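Salmonella plasmid virulence: SpvB (Salmonella typhimurium, PDB 6P0X) is the N-terminal domain of a virulence toxin that probably transfers ADP-ribose from NAD+ to arginine in host actin, blocking filament assembly. Local coordinates at residues V254-T259 with D303-R308. Residues are numbered along the deposited sequence; the frame is centred on the assembly and turned at random.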
ATOM      1  N   VAL A 254      -3.343 -27.657  -6.376  1.00 75.80           N
ATOM      2  CA  VAL A 254      -4.446 -26.944  -7.015  1.00 77.48           C
ATOM      3  C   VAL A 254      -3.973 -25.533  -7.356  1.00 74.76           C
ATOM      4  O   VAL A 254      -3.588 -24.787  -6.442  1.00 73.88           O
ATOM      5  CB  VAL A 254      -5.687 -26.908  -6.112  1.00 75.40           C
ATOM      6  CG1 VAL A 254      -6.854 -26.250  -6.835  1.00 74.84           C
ATOM      7  CG2 VAL A 254      -6.054 -28.316  -5.666  1.00 75.75           C
ATOM      8  N   PRO A 255      -3.985 -25.132  -8.624  1.00 70.11           N
ATOM      9  CA  PRO A 255      -3.585 -23.764  -8.981  1.00 66.61           C
ATOM     10  C   PRO A 255      -4.617 -22.751  -8.519  1.00 67.73           C
ATOM     11  O   PRO A 255      -5.829 -23.006  -8.593  1.00 74.23           O
ATOM     12  CB  PRO A 255      -3.499 -23.813 -10.512  1.00 63.07           C
ATOM     13  CG  PRO A 255      -4.471 -24.874 -10.895  1.00 60.90           C
ATOM     14  CD  PRO A 255      -4.384 -25.915  -9.807  1.00 63.83           C
ATOM     15  N   PRO A 256      -4.178 -21.594  -8.026  1.00 58.81           N
ATOM     16  CA  PRO A 256      -5.129 -20.581  -7.548  1.00 57.86           C
ATOM     17  C   PRO A 256      -5.716 -19.746  -8.680  1.00 52.70           C
ATOM     18  O   PRO A 256      -5.012 -19.309  -9.592  1.00 44.27           O
ATOM     19  CB  PRO A 256      -4.279 -19.714  -6.609  1.00 54.26           C
ATOM     20  CG  PRO A 256      -2.846 -19.953  -7.013  1.00 47.31           C
ATOM     21  CD  PRO A 256      -2.773 -21.173  -7.887  1.00 47.65           C
ATOM     22  N   ALA A 257      -7.027 -19.523  -8.601  1.00 54.75           N
ATOM     23  CA  ALA A 257      -7.747 -18.728  -9.586  1.00 52.53           C
ATOM     24  C   ALA A 257      -7.500 -17.237  -9.365  1.00 54.38           C
ATOM     25  O   ALA A 257      -7.109 -16.801  -8.280  1.00 54.26           O
ATOM     26  CB  ALA A 257      -9.246 -19.022  -9.524  1.00 47.52           C
ATOM     27  N   PHE A 258      -7.734 -16.451 -10.421  1.00 52.10           N
ATOM     28  CA  PHE A 258      -7.506 -15.011 -10.336  1.00 45.63           C
ATOM     29  C   PHE A 258      -8.464 -14.346  -9.353  1.00 52.46           C
ATOM     30  O   PHE A 258      -8.051 -13.501  -8.548  1.00 47.24           O
ATOM     31  CB  PHE A 258      -7.637 -14.374 -11.720  1.00 43.86           C
ATOM     32  CG  PHE A 258      -7.334 -12.902 -11.739  1.00 42.26           C
ATOM     33  CD1 PHE A 258      -6.053 -12.444 -11.480  1.00 40.45           C
ATOM     34  CD2 PHE A 258      -8.329 -11.975 -12.006  1.00 51.02           C
ATOM     35  CE1 PHE A 258      -5.767 -11.087 -11.492  1.00 44.51           C
ATOM     36  CE2 PHE A 258      -8.050 -10.614 -12.017  1.00 44.27           C
ATOM     37  CZ  PHE A 258      -6.767 -10.172 -11.761  1.00 39.64           C
ATOM     38  N   THR A 259      -9.743 -14.709  -9.399  1.00 55.41           N
ATOM     39  CA  THR A 259     -10.752 -14.141  -8.515  1.00 54.93           C
ATOM     40  C   THR A 259     -11.002 -15.095  -7.356  1.00 50.81           C
ATOM     41  O   THR A 259     -11.244 -16.288  -7.567  1.00 54.94           O
ATOM     42  CB  THR A 259     -12.056 -13.872  -9.266  1.00 62.82           C
ATOM     43  OG1 THR A 259     -11.836 -12.859 -10.256  1.00 67.70           O
ATOM     44  CG2 THR A 259     -13.138 -13.401  -8.304  1.00 57.94           C
ATOM     45  N   ASP A 303      -7.192 -14.137 -17.766  1.00 65.97           N
ATOM     46  CA  ASP A 303      -6.171 -14.155 -16.728  1.00 60.65           C
ATOM     47  C   ASP A 303      -5.316 -15.404 -16.871  1.00 59.04           C
ATOM     48  O   ASP A 303      -5.847 -16.517 -16.952  1.00 69.95           O
ATOM     49  CB  ASP A 303      -6.816 -14.109 -15.339  1.00 58.06           C
ATOM     50  CG  ASP A 303      -7.963 -13.121 -15.263  1.00 60.20           C
ATOM     51  OD1 ASP A 303      -7.738 -11.922 -15.534  1.00 60.25           O
ATOM     52  OD2 ASP A 303      -9.097 -13.545 -14.951  1.00 60.53           O
ATOM     53  N   THR A 304      -3.995 -15.217 -16.908  1.00 52.66           N
ATOM     54  CA  THR A 304      -3.040 -16.309 -17.092  1.00 52.40           C
ATOM     55  C   THR A 304      -2.030 -16.286 -15.953  1.00 60.09           C
ATOM     56  O   THR A 304      -1.229 -15.351 -15.850  1.00 64.32           O
ATOM     57  CB  THR A 304      -2.326 -16.196 -18.438  1.00 53.49           C
ATOM     58  OG1 THR A 304      -3.281 -16.314 -19.500  1.00 63.69           O
ATOM     59  CG2 THR A 304      -1.287 -17.296 -18.573  1.00 54.50           C
ATOM     60  N   LEU A 305      -2.060 -17.313 -15.109  1.00 51.19           N
ATOM     61  CA  LEU A 305      -1.095 -17.430 -14.026  1.00 49.83           C
ATOM     62  C   LEU A 305       0.236 -17.915 -14.583  1.00 55.58           C
ATOM     63  O   LEU A 305       0.296 -18.936 -15.276  1.00 64.49           O
ATOM     64  CB  LEU A 305      -1.603 -18.397 -12.958  1.00 47.38           C
ATOM     65  CG  LEU A 305      -0.638 -18.754 -11.827  1.00 51.11           C
ATOM     66  CD1 LEU A 305      -0.269 -17.508 -11.033  1.00 43.89           C
ATOM     67  CD2 LEU A 305      -1.232 -19.824 -10.922  1.00 51.63           C
ATOM     68  N   VAL A 306       1.305 -17.185 -14.278  1.00 45.93           N
ATOM     69  CA  VAL A 306       2.623 -17.514 -14.791  1.00 49.52           C
ATOM     70  C   VAL A 306       3.579 -17.947 -13.684  1.00 49.28           C
ATOM     71  O   VAL A 306       4.495 -18.738 -13.945  1.00 54.37           O
ATOM     72  CB  VAL A 306       3.216 -16.348 -15.610  1.00 47.14           C
ATOM     73  CG1 VAL A 306       2.232 -15.915 -16.695  1.00 48.69           C
ATOM     74  CG2 VAL A 306       3.562 -15.186 -14.713  1.00 53.55           C
ATOM     75  N   SER A 307       3.396 -17.465 -12.460  1.00 43.18           N
ATOM     76  CA  SER A 307       4.296 -17.827 -11.376  1.00 47.73           C
ATOM     77  C   SER A 307       3.550 -17.741 -10.052  1.00 44.81           C
ATOM     78  O   SER A 307       2.703 -16.859  -9.864  1.00 46.55           O
ATOM     79  CB  SER A 307       5.534 -16.923 -11.366  1.00 44.88           C
ATOM     80  OG  SER A 307       6.549 -17.456 -10.539  1.00 55.92           O
ATOM     81  N   ARG A 308       3.865 -18.667  -9.142  1.00 44.95           N
ATOM     82  CA  ARG A 308       3.213 -18.742  -7.836  1.00 44.59           C
ATOM     83  C   ARG A 308       4.285 -18.875  -6.764  1.00 41.08           C
ATOM     84  O   ARG A 308       4.890 -19.939  -6.625  1.00 40.45           O
ATOM     85  CB  ARG A 308       2.246 -19.927  -7.779  1.00 42.57           C
ATOM     86  CG  ARG A 308       1.656 -20.199  -6.403  1.00 44.04           C
ATOM     87  CD  ARG A 308       0.765 -21.424  -6.425  1.00 45.94           C
ATOM     88  NE  ARG A 308      -0.107 -21.478  -5.255  1.00 51.38           N
ATOM     89  CZ  ARG A 308      -0.899 -22.504  -4.958  1.00 52.73           C
ATOM     90  NH1 ARG A 308      -0.936 -23.568  -5.745  1.00 52.76           N
ATOM     91  NH2 ARG A 308      -1.658 -22.465  -3.871  1.00 55.74           N
TER
HETATM   92  O   HOH W   1      -4.795 -23.774  -4.167  1.00 61.41           O
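A proline-containing loop, 254-259, packs on segment 303-308, which leads into strand 304-314; P256 and F258 on one side meet R308, L305 and D303 on the other. R308 reaches the loop because CG sits anti to the backbone N (chi1 172°) and the chain stays extended as far as NE, which carries the guanidinium under the P256 ring. CG of P256 lies 3.6 Å from NE of R308, and CD of P256 sits 3.5 Å above the guanidinium plane, toward its rim. NH1 of R308 also approaches O of V254 at 3.0 Å, but the N-H...O angle of 126° makes this bond weak. Y330 OH is the guanidinium's strongest partner, with D251 O also at NH1 and Q288 OE1 at NE. A water donates to O of V254 at 2.8 Å and takes a long, weak bond from R308 NH2, completing a small polar ring. Three residues earlier, CD2 of L305 touches CD of P256 at 3.7 Å, the two side chains crossing at about a right angle.

At the other end the carboxylate of D303 stacks on one face of the F258 ring, the planes 25° apart. OD2 of D303 is 3.4 Å from CD2 of F258, and OD1 lies above the same face near the rim. F292 and H294 meet the F258 ring edge-to-face, tying it to strand 288-293 and the residues just after it. This is loop-on-strand packing at the periphery of a predominantly antiparallel beta domain, with a buried arginine beneath a proline.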